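CheQ (Campylobacter jejuni subsp. jejuni, PDB 6A51) controls, alongside the regulator CheP, transcription of the core chemotaxis operon cheVAW in this pathogen. Local coordinates at residues V50-Y55 and I61-N66; E145-F150 and R158-E163; P154-I159 and S164-Y169. All coordinates share one frame; numbering follows the deposited sequence.

Contact 1: residues V50-Y55 and I61-N66; sequences VEIGRY and IFLHRN
The carbonyl oxygen of Phe62 accepts the backbone N-H of Gly53, with N and O 2.9 Å apart, and the same oxygen lies 3.2 Å from Ile52 CA in a CA-H...O contact. These are central links of a beta hairpin whose arms, strands 52-55 and 62-64, run antiparallel in a mixed four-stranded sheet. Gly53 and Phe62 form a hydrogen-bonded pair: the N-H of Phe62 returns to Gly53 O. Farther from the turn, His64 N donates to Glu51 O at 3.0 Å in a nearly straight bond (178°).

Ile52 and Leu63, the adjoining non-hydrogen-bonded pair, meet through CG2 of Ile52 and CD2 of Leu63, 3.6 Å apart, and helix 30-37 supplies further cover to Leu63 through Phe33. On the other face of the sheet, the Phe62 ring presents its edge to Gly53 O, while its CE1 touches CE2 of Tyr55 obliquely at 4.2 Å; the Tyr55 hydroxyl is hydrogen-bonded to Glu22 O.

At the open end, Glu51 and His64 run side by side. With its chain extended past CG (chi2 180°), Glu51 carries its carboxylate to the imidazole, the two planes being 81° apart. Tyr27 meets His64 edge-to-face, and Glu51 OE1 stands over one face of the His64 ring, offset toward the rim, 3.2 Å from His64 CG.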
loop_
_atom_site.group_PDB
_atom_site.type_symbol
_atom_site.label_atom_id
_atom_site.label_comp_id
_atom_site.label_asym_id
_atom_site.label_seq_id
_atom_site.Cartn_x
_atom_site.Cartn_y
_atom_site.Cartn_z
ATOM N N VAL A 50 3.438 -12.296 18.745
ATOM C CA VAL A 50 3.123 -11.093 18.002
ATOM C C VAL A 50 3.570 -11.239 16.562
ATOM O O VAL A 50 4.714 -11.606 16.292
ATOM C CB VAL A 50 3.801 -9.855 18.618
ATOM C CG1 VAL A 50 5.308 -10.054 18.684
ATOM C CG2 VAL A 50 3.456 -8.608 17.818
ATOM N N GLU A 51 2.672 -10.940 15.635
ATOM C CA GLU A 51 3.015 -11.013 14.231
ATOM C C GLU A 51 2.939 -9.591 13.723
ATOM O O GLU A 51 1.893 -8.948 13.820
ATOM C CB GLU A 51 2.027 -11.902 13.477
ATOM C CG GLU A 51 1.971 -13.335 13.982
ATOM C CD GLU A 51 0.978 -14.185 13.213
ATOM O OE1 GLU A 51 0.336 -13.656 12.283
ATOM O OE2 GLU A 51 0.840 -15.382 13.542
ATOM N N ILE A 52 4.040 -9.088 13.181
ATOM C CA ILE A 52 4.030 -7.751 12.682
ATOM C C ILE A 52 4.568 -7.773 11.291
ATOM O O ILE A 52 5.152 -8.730 10.872
ATOM C CB ILE A 52 4.869 -6.785 13.515
ATOM C CG1 ILE A 52 6.329 -7.132 13.438
ATOM C CG2 ILE A 52 4.429 -6.767 14.947
ATOM C CD1 ILE A 52 7.201 -5.997 13.842
ATOM N N GLY A 53 4.328 -6.702 10.571
ATOM C CA GLY A 53 4.809 -6.587 9.213
ATOM C C GLY A 53 5.211 -5.154 8.972
ATOM O O GLY A 53 4.717 -4.232 9.630
ATOM N N ARG A 54 6.121 -4.978 8.015
ATOM C CA ARG A 54 6.492 -3.657 7.534
ATOM C C ARG A 54 6.910 -3.791 6.079
ATOM O O ARG A 54 7.237 -4.885 5.612
ATOM C CB ARG A 54 7.625 -3.040 8.363
ATOM C CG ARG A 54 8.823 -3.988 8.503
ATOM C CD ARG A 54 10.040 -3.314 9.129
ATOM N NE ARG A 54 10.721 -2.505 8.134
ATOM C CZ ARG A 54 11.979 -2.673 7.769
ATOM N NH1 ARG A 54 12.716 -3.595 8.351
ATOM N NH2 ARG A 54 12.509 -1.881 6.848
ATOM N N TYR A 55 6.874 -2.671 5.365
ATOM C CA TYR A 55 7.464 -2.584 4.038
ATOM C C TYR A 55 8.926 -2.183 4.181
ATOM O O TYR A 55 9.306 -1.496 5.133
ATOM C CB TYR A 55 6.712 -1.575 3.158
ATOM C CG TYR A 55 5.296 -1.985 2.857
ATOM C CD1 TYR A 55 5.035 -2.981 1.916
ATOM C CD2 TYR A 55 4.217 -1.409 3.528
ATOM C CE1 TYR A 55 3.747 -3.395 1.647
ATOM C CE2 TYR A 55 2.897 -1.820 3.260
ATOM C CZ TYR A 55 2.680 -2.807 2.320
ATOM O OH TYR A 55 1.404 -3.227 2.034
ATOM N N ILE A 61 4.602 0.252 11.451
ATOM C CA ILE A 61 4.334 -1.083 11.960
ATOM C C ILE A 61 2.896 -1.450 11.665
ATOM O O ILE A 61 1.990 -0.660 11.932
ATOM C CB ILE A 61 4.618 -1.165 13.466
ATOM C CG1 ILE A 61 6.093 -0.870 13.718
ATOM C CG2 ILE A 61 4.249 -2.537 13.985
ATOM C CD1 ILE A 61 7.008 -1.756 12.912
ATOM N N PHE A 62 2.686 -2.654 11.129
ATOM C CA PHE A 62 1.359 -3.231 10.977
ATOM C C PHE A 62 1.266 -4.498 11.824
ATOM O O PHE A 62 2.213 -5.288 11.883
ATOM C CB PHE A 62 1.061 -3.544 9.504
ATOM C CG PHE A 62 1.053 -2.327 8.619
ATOM C CD1 PHE A 62 2.233 -1.838 8.079
ATOM C CD2 PHE A 62 -0.129 -1.658 8.346
ATOM C CE1 PHE A 62 2.236 -0.711 7.282
ATOM C CE2 PHE A 62 -0.138 -0.523 7.547
ATOM C CZ PHE A 62 1.046 -0.049 7.015
ATOM N N LEU A 63 0.123 -4.689 12.476
ATOM C CA LEU A 63 -0.122 -5.853 13.316
ATOM C C LEU A 63 -1.031 -6.820 12.582
ATOM O O LEU A 63 -2.054 -6.416 12.022
ATOM C CB LEU A 63 -0.755 -5.449 14.647
ATOM C CG LEU A 63 0.070 -4.418 15.426
ATOM C CD1 LEU A 63 -0.695 -3.837 16.613
ATOM C CD2 LEU A 63 1.369 -5.054 15.860
ATOM N N HIS A 64 -0.661 -8.090 12.584
ATOM C CA HIS A 64 -1.510 -9.100 11.978
ATOM C C HIS A 64 -2.716 -9.335 12.882
ATOM O O HIS A 64 -2.562 -9.454 14.105
ATOM C CB HIS A 64 -0.707 -10.379 11.758
ATOM C CG HIS A 64 -1.353 -11.350 10.828
ATOM N ND1 HIS A 64 -2.609 -11.875 11.052
ATOM C CD2 HIS A 64 -0.917 -11.895 9.669
ATOM C CE1 HIS A 64 -2.919 -12.701 10.070
ATOM N NE2 HIS A 64 -1.909 -12.734 9.220
ATOM N N ARG A 65 -3.919 -9.385 12.280
ATOM C CA ARG A 65 -5.163 -9.323 13.058
ATOM C C ARG A 65 -5.327 -10.520 13.976
ATOM O O ARG A 65 -5.958 -10.407 15.034
ATOM C CB ARG A 65 -6.378 -9.242 12.139
ATOM C CG ARG A 65 -6.385 -8.052 11.255
ATOM C CD ARG A 65 -7.358 -8.164 10.092
ATOM N NE ARG A 65 -7.772 -6.819 9.761
ATOM C CZ ARG A 65 -8.794 -6.195 10.324
ATOM N NH1 ARG A 65 -9.544 -6.843 11.208
ATOM N NH2 ARG A 65 -9.069 -4.935 9.991
ATOM N N ASN A 66 -4.793 -11.670 13.569
ATOM C CA ASN A 66 -4.836 -12.916 14.314
ATOM C C ASN A 66 -4.129 -12.789 15.664
ATOM O O ASN A 66 -4.683 -13.226 16.679
ATOM C CB ASN A 66 -4.248 -14.000 13.400
ATOM C CG ASN A 66 -4.209 -15.385 14.013
ATOM O OD1 ASN A 66 -4.563 -15.594 15.178
ATOM N ND2 ASN A 66 -3.814 -16.367 13.191
#

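Contact 2: residues E145-F150 and R158-E163; sequences EKCHFF and RIKITE
Arg158, just before the edge strand 159-160 of a three-stranded antiparallel sheet, reaches across to Glu145 at the end of the other edge strand, 142-146, and to Cys147 and Phe150 in the turn after it. Strands 142-146 and 159-160 are not neighbours in the sheet; strand 165-169 runs between them, so the contact is made by side chains and by the turn that follows strand 142-146. In that turn Phe149 N is hydrogen-bonded to Lys146 O, and the carbonyls of Cys147 and Phe150 lie near the guanidinium.

The Arg158 chain bends at chi3 (-72°), which carries its guanidinium over to the 145-150 segment. There NH1 forms a salt bridge with Glu145 OE1. At 3.4 Å between NH1 and OE1 the bond is weak, although it is fairly straight and OE1 lies at the guanidinium edge, in its plane; the carboxylate itself is turned 72° from that plane. NH2 faces two backbone oxygens. Cys147 O is near the guanidinium plane, 3.5 Å from NH2, whereas Phe150 O approaches NH2 obliquely to 3.0 Å at an angle too poor for a hydrogen bond. The stronger hold on this arginine comes from Glu156, two residues earlier in the chain, and Tyr143 OH provides another partner for NH1.

Two residues on, Lys160 extends fully beyond CG, its first torsion placing CG anti to the backbone N (chi1 -176°). The aliphatic part of the chain thus runs past the sulfur of Cys147, which is joined by a disulfide to Cys166 of the middle strand. The Lys160 ammonium makes a weak hydrogen bond to the backbone oxygen of Glu163, while CD and CE of Lys160 each lie 3.9 Å from Cys147 SG.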
loop_
_atom_site.group_PDB
_atom_site.type_symbol
_atom_site.label_atom_id
_atom_site.label_comp_id
_atom_site.label_asym_id
_atom_site.label_seq_id
_atom_site.Cartn_x
_atom_site.Cartn_y
_atom_site.Cartn_z
ATOM N N GLU A 145 5.522 4.432 -16.063
ATOM C CA GLU A 145 6.611 5.163 -16.674
ATOM C C GLU A 145 6.025 6.060 -17.745
ATOM O O GLU A 145 5.025 5.713 -18.371
ATOM C CB GLU A 145 7.614 4.191 -17.290
ATOM C CG GLU A 145 9.046 4.554 -17.201
ATOM C CD GLU A 145 9.903 3.478 -17.849
ATOM O OE1 GLU A 145 9.657 3.189 -19.047
ATOM O OE2 GLU A 145 10.790 2.905 -17.158
ATOM N N LYS A 146 6.655 7.210 -17.950
ATOM C CA LYS A 146 6.379 7.993 -19.138
ATOM C C LYS A 146 6.632 7.133 -20.366
ATOM O O LYS A 146 7.696 6.527 -20.505
ATOM C CB LYS A 146 7.259 9.245 -19.167
ATOM C CG LYS A 146 6.991 10.237 -18.040
ATOM C CD LYS A 146 5.801 11.122 -18.399
ATOM C CE LYS A 146 5.511 12.160 -17.324
ATOM N NZ LYS A 146 4.260 12.932 -17.594
ATOM N N CYS A 147 5.633 7.060 -21.245
ATOM C CA CYS A 147 5.784 6.305 -22.484
ATOM C C CYS A 147 6.995 6.777 -23.274
ATOM O O CYS A 147 7.685 5.973 -23.913
ATOM C CB CYS A 147 4.501 6.432 -23.311
ATOM S SG CYS A 147 2.971 6.030 -22.364
ATOM N N HIS A 148 7.290 8.073 -23.200
ATOM C CA HIS A 148 8.391 8.650 -23.961
ATOM C C HIS A 148 9.736 8.069 -23.535
ATOM O O HIS A 148 10.661 8.013 -24.351
ATOM C CB HIS A 148 8.365 10.168 -23.778
ATOM C CG HIS A 148 9.254 10.923 -24.712
ATOM N ND1 HIS A 148 9.086 10.909 -26.078
ATOM C CD2 HIS A 148 10.300 11.750 -24.470
ATOM C CE1 HIS A 148 10.006 11.674 -26.640
ATOM N NE2 HIS A 148 10.757 12.194 -25.687
ATOM N N PHE A 149 9.843 7.584 -22.288
ATOM C CA PHE A 149 11.145 7.317 -21.671
ATOM C C PHE A 149 11.931 6.250 -22.430
ATOM O O PHE A 149 13.097 6.461 -22.791
ATOM C CB PHE A 149 10.967 6.912 -20.208
ATOM C CG PHE A 149 12.265 6.688 -19.471
ATOM C CD1 PHE A 149 13.098 7.763 -19.156
ATOM C CD2 PHE A 149 12.648 5.405 -19.068
ATOM C CE1 PHE A 149 14.297 7.566 -18.464
ATOM C CE2 PHE A 149 13.843 5.189 -18.366
ATOM C CZ PHE A 149 14.669 6.272 -18.067
ATOM N N PHE A 150 11.324 5.082 -22.656
ATOM C CA PHE A 150 11.983 4.034 -23.436
ATOM C C PHE A 150 10.904 3.269 -24.188
ATOM O O PHE A 150 10.126 2.521 -23.589
ATOM C CB PHE A 150 12.831 3.095 -22.555
ATOM C CG PHE A 150 13.664 2.097 -23.357
ATOM C CD1 PHE A 150 14.742 2.530 -24.140
ATOM C CD2 PHE A 150 13.357 0.735 -23.348
ATOM C CE1 PHE A 150 15.503 1.616 -24.900
ATOM C CE2 PHE A 150 14.108 -0.190 -24.101
ATOM C CZ PHE A 150 15.179 0.253 -24.884
ATOM N N ARG A 158 2.575 -1.139 -24.857
ATOM C CA ARG A 158 2.239 -1.334 -23.452
ATOM C C ARG A 158 0.881 -0.713 -23.121
ATOM O O ARG A 158 0.298 0.022 -23.918
ATOM C CB ARG A 158 3.307 -0.716 -22.567
ATOM C CG ARG A 158 4.661 -1.390 -22.648
ATOM C CD ARG A 158 5.739 -0.597 -21.892
ATOM N NE ARG A 158 6.116 0.649 -22.575
ATOM C CZ ARG A 158 6.958 1.558 -22.079
ATOM N NH1 ARG A 158 7.516 1.357 -20.891
ATOM N NH2 ARG A 158 7.252 2.655 -22.775
ATOM N N ILE A 159 0.384 -0.990 -21.915
ATOM C CA ILE A 159 -0.886 -0.411 -21.487
ATOM C C ILE A 159 -0.688 1.076 -21.248
ATOM O O ILE A 159 0.148 1.486 -20.434
ATOM C CB ILE A 159 -1.420 -1.089 -20.218
ATOM C CG1 ILE A 159 -1.657 -2.576 -20.434
ATOM C CG2 ILE A 159 -2.738 -0.456 -19.806
ATOM C CD1 ILE A 159 -1.756 -3.350 -19.135
ATOM N N LYS A 160 -1.470 1.895 -21.931
ATOM C CA LYS A 160 -1.347 3.342 -21.822
ATOM C C LYS A 160 -2.582 3.881 -21.101
ATOM O O LYS A 160 -3.711 3.688 -21.566
ATOM C CB LYS A 160 -1.163 3.973 -23.208
ATOM C CG LYS A 160 -0.927 5.476 -23.138
ATOM C CD LYS A 160 -0.315 6.086 -24.401
ATOM C CE LYS A 160 -0.134 7.599 -24.212
ATOM N NZ LYS A 160 0.208 8.379 -25.449
ATOM N N ILE A 161 -2.371 4.532 -19.956
ATOM C CA ILE A 161 -3.459 4.909 -19.060
ATOM C C ILE A 161 -3.646 6.407 -18.951
ATOM O O ILE A 161 -4.569 6.853 -18.258
ATOM C CB ILE A 161 -3.249 4.311 -17.663
ATOM C CG1 ILE A 161 -1.958 4.871 -17.060
ATOM C CG2 ILE A 161 -3.219 2.787 -17.741
ATOM C CD1 ILE A 161 -1.632 4.248 -15.712
ATOM N N THR A 162 -2.813 7.194 -19.623
ATOM C CA THR A 162 -2.745 8.644 -19.491
ATOM C C THR A 162 -2.163 9.163 -20.791
ATOM O O THR A 162 -1.506 8.418 -21.521
ATOM C CB THR A 162 -1.886 9.033 -18.283
ATOM O OG1 THR A 162 -2.707 9.042 -17.112
ATOM C CG2 THR A 162 -1.167 10.368 -18.451
ATOM N N GLU A 163 -2.446 10.427 -21.102
ATOM C CA GLU A 163 -1.806 11.093 -22.233
ATOM C C GLU A 163 -0.322 10.745 -22.331
ATOM O O GLU A 163 0.199 10.552 -23.429
ATOM C CB GLU A 163 -1.990 12.602 -22.107
ATOM C CG GLU A 163 -2.148 13.304 -23.429
ATOM C CD GLU A 163 -3.182 14.427 -23.378
ATOM O OE1 GLU A 163 -4.142 14.383 -24.195
ATOM O OE2 GLU A 163 -3.035 15.340 -22.524
#

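Contact 3: residues P154-I159 and S164-Y169; sequences PFEKRI and SMCVGY
Ile159 O receives the N-H of Val167 at 2.7 Å between N and O. The return bond, Ile159 N to Val167 O, is longer at 3.3 Å and weak. Together they make a single antiparallel hydrogen-bonded pair, by which the short edge strand 159-160 joins strand 165-169, the middle strand of its sheet. Ile159 O also accepts a CA-H...O contact from Cys166 CA. The side chains of Ile159 and Val167 lie on the same face of the sheet, CB to CB 4.4 Å apart, and Val167 also packs against Ile142 and Ile144 of strand 142-146.

Before Ile159 the chain swings away from the sheet, and the side chains of Glu156 and Arg158 turn back over Cys166. One face of the guanidinium is centred above Cys166 CB, with Arg158 CZ 4.2 Å from it. The aliphatic part of Glu156 meets the sulfur, CG lying 3.7 Å from Cys166 SG.

What holds these groups in position is a side-on pairing of Arg158 with Glu156. Arg158 NE bonds to Glu156 OE2 at 2.7 Å and NH2 to OE1 at 3.2 Å, both oxygens close to the guanidinium plane. A bend at chi2 of Glu156 (51°) curls the carboxylate back toward its own chain, where the anti lone pair of OE2 also takes the backbone N-H of Arg158. Farther out, Ser151 OG is hydrogen-bonded to OE1. With two donors on OE2 and a further two partners on OE1, the carboxylate is probably stabilised as an anion, and its negative charge probably offsets the positive charge of the arginine lying over the half-cystine.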
loop_
_atom_site.group_PDB
_atom_site.type_symbol
_atom_site.label_atom_id
_atom_site.label_comp_id
_atom_site.label_asym_id
_atom_site.label_seq_id
_atom_site.Cartn_x
_atom_site.Cartn_y
_atom_site.Cartn_z
ATOM N N PRO A 154 8.449 -0.192 -32.791
ATOM C CA PRO A 154 8.019 0.828 -33.774
ATOM C C PRO A 154 6.886 1.722 -33.291
ATOM O O PRO A 154 6.811 2.884 -33.703
ATOM C CB PRO A 154 7.573 -0.007 -34.984
ATOM C CG PRO A 154 8.132 -1.372 -34.763
ATOM C CD PRO A 154 8.218 -1.560 -33.293
ATOM N N PHE A 155 5.979 1.200 -32.468
ATOM C CA PHE A 155 4.932 1.981 -31.826
ATOM C C PHE A 155 4.797 1.477 -30.395
ATOM O O PHE A 155 5.399 0.466 -30.015
ATOM C CB PHE A 155 3.592 1.892 -32.590
ATOM C CG PHE A 155 3.211 0.488 -32.991
ATOM C CD1 PHE A 155 2.546 -0.345 -32.107
ATOM C CD2 PHE A 155 3.527 -0.001 -34.252
ATOM C CE1 PHE A 155 2.204 -1.637 -32.474
ATOM C CE2 PHE A 155 3.184 -1.298 -34.625
ATOM C CZ PHE A 155 2.524 -2.111 -33.738
ATOM N N GLU A 156 4.008 2.193 -29.595
ATOM C CA GLU A 156 3.858 1.869 -28.180
ATOM C C GLU A 156 2.905 0.687 -28.007
ATOM O O GLU A 156 1.737 0.763 -28.403
ATOM C CB GLU A 156 3.358 3.093 -27.414
ATOM C CG GLU A 156 3.355 2.911 -25.914
ATOM C CD GLU A 156 4.692 2.418 -25.386
ATOM O OE1 GLU A 156 5.698 3.162 -25.498
ATOM O OE2 GLU A 156 4.734 1.279 -24.866
ATOM N N LYS A 157 3.397 -0.401 -27.404
ATOM C CA LYS A 157 2.652 -1.652 -27.276
ATOM C C LYS A 157 2.216 -1.973 -25.842
ATOM O O LYS A 157 1.563 -3.004 -25.630
ATOM C CB LYS A 157 3.495 -2.816 -27.828
ATOM C CG LYS A 157 4.019 -2.646 -29.270
ATOM C CD LYS A 157 5.284 -3.507 -29.482
ATOM C CE LYS A 157 5.450 -4.005 -30.918
ATOM N NZ LYS A 157 5.728 -2.927 -31.914
ATOM N N ARG A 158 2.575 -1.139 -24.857
ATOM C CA ARG A 158 2.239 -1.334 -23.452
ATOM C C ARG A 158 0.881 -0.713 -23.121
ATOM O O ARG A 158 0.298 0.022 -23.918
ATOM C CB ARG A 158 3.307 -0.716 -22.567
ATOM C CG ARG A 158 4.661 -1.390 -22.648
ATOM C CD ARG A 158 5.739 -0.597 -21.892
ATOM N NE ARG A 158 6.116 0.649 -22.575
ATOM C CZ ARG A 158 6.958 1.558 -22.079
ATOM N NH1 ARG A 158 7.516 1.357 -20.891
ATOM N NH2 ARG A 158 7.252 2.655 -22.775
ATOM N N ILE A 159 0.384 -0.990 -21.915
ATOM C CA ILE A 159 -0.886 -0.411 -21.487
ATOM C C ILE A 159 -0.688 1.076 -21.248
ATOM O O ILE A 159 0.148 1.486 -20.434
ATOM C CB ILE A 159 -1.420 -1.089 -20.218
ATOM C CG1 ILE A 159 -1.657 -2.576 -20.434
ATOM C CG2 ILE A 159 -2.738 -0.456 -19.806
ATOM C CD1 ILE A 159 -1.756 -3.350 -19.135
ATOM N N SER A 164 0.347 10.594 -21.184
ATOM C CA SER A 164 1.790 10.416 -21.133
ATOM C C SER A 164 2.295 9.185 -20.367
ATOM O O SER A 164 3.501 8.917 -20.424
ATOM C CB SER A 164 2.427 11.652 -20.490
ATOM O OG SER A 164 1.904 11.798 -19.173
ATOM N N MET A 165 1.456 8.453 -19.626
ATOM C CA MET A 165 1.961 7.383 -18.768
ATOM C C MET A 165 1.589 6.011 -19.312
ATOM O O MET A 165 0.474 5.798 -19.799
ATOM C CB MET A 165 1.439 7.500 -17.332
ATOM C CG MET A 165 1.768 8.802 -16.640
ATOM S SD MET A 165 3.537 9.066 -16.419
ATOM C CE MET A 165 3.945 7.991 -15.061
ATOM N N CYS A 166 2.525 5.080 -19.191
ATOM C CA CYS A 166 2.378 3.702 -19.620
ATOM C C CYS A 166 2.616 2.774 -18.437
ATOM O O CYS A 166 3.238 3.151 -17.435
ATOM C CB CYS A 166 3.367 3.367 -20.750
ATOM S SG CYS A 166 2.825 3.969 -22.356
ATOM N N VAL A 167 2.149 1.535 -18.577
ATOM C CA VAL A 167 2.393 0.498 -17.582
ATOM C C VAL A 167 2.963 -0.733 -18.268
ATOM O O VAL A 167 2.423 -1.192 -19.284
ATOM C CB VAL A 167 1.114 0.134 -16.809
ATOM C CG1 VAL A 167 1.363 -1.084 -15.899
ATOM C CG2 VAL A 167 0.667 1.307 -16.016
ATOM N N GLY A 168 4.042 -1.275 -17.701
ATOM C CA GLY A 168 4.607 -2.531 -18.135
ATOM C C GLY A 168 4.664 -3.481 -16.954
ATOM O O GLY A 168 4.301 -3.118 -15.833
ATOM N N TYR A 169 5.119 -4.710 -17.222
ATOM C CA TYR A 169 5.188 -5.736 -16.179
ATOM C C TYR A 169 6.353 -6.675 -16.454
ATOM O O TYR A 169 6.833 -6.782 -17.581
ATOM C CB TYR A 169 3.878 -6.551 -16.069
ATOM C CG TYR A 169 3.305 -6.862 -17.427
ATOM C CD1 TYR A 169 3.826 -7.896 -18.200
ATOM C CD2 TYR A 169 2.280 -6.079 -17.969
ATOM C CE1 TYR A 169 3.335 -8.165 -19.469
ATOM C CE2 TYR A 169 1.782 -6.330 -19.248
ATOM C CZ TYR A 169 2.316 -7.377 -19.989
ATOM O OH TYR A 169 1.834 -7.635 -21.249
#

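In the fold
Contacts 2 and 3 belong to one three-stranded sheet near the C-terminus, their centres about 5 Å apart. They share Arg158 and Ile159, and the disulfide between Cys147 of contact 2 and Cys166 of contact 3 (SG to SG 2.1 Å) ties them covalently. Beside it, Glu145 O and Cys166 N are 2.7 Å apart, probably hydrogen-bonded, which pairs strand 165-169 with strand 142-146, while contact 3 pairs it with strand 159-160 on its other side. Contact 1 is separate: its hairpin belongs to the N-terminal mixed sheet, on the opposite side of the chain's centre. Its centre is about 35 Å from that of contact 2, and its nearest atoms remain about 17 Å from contact 3.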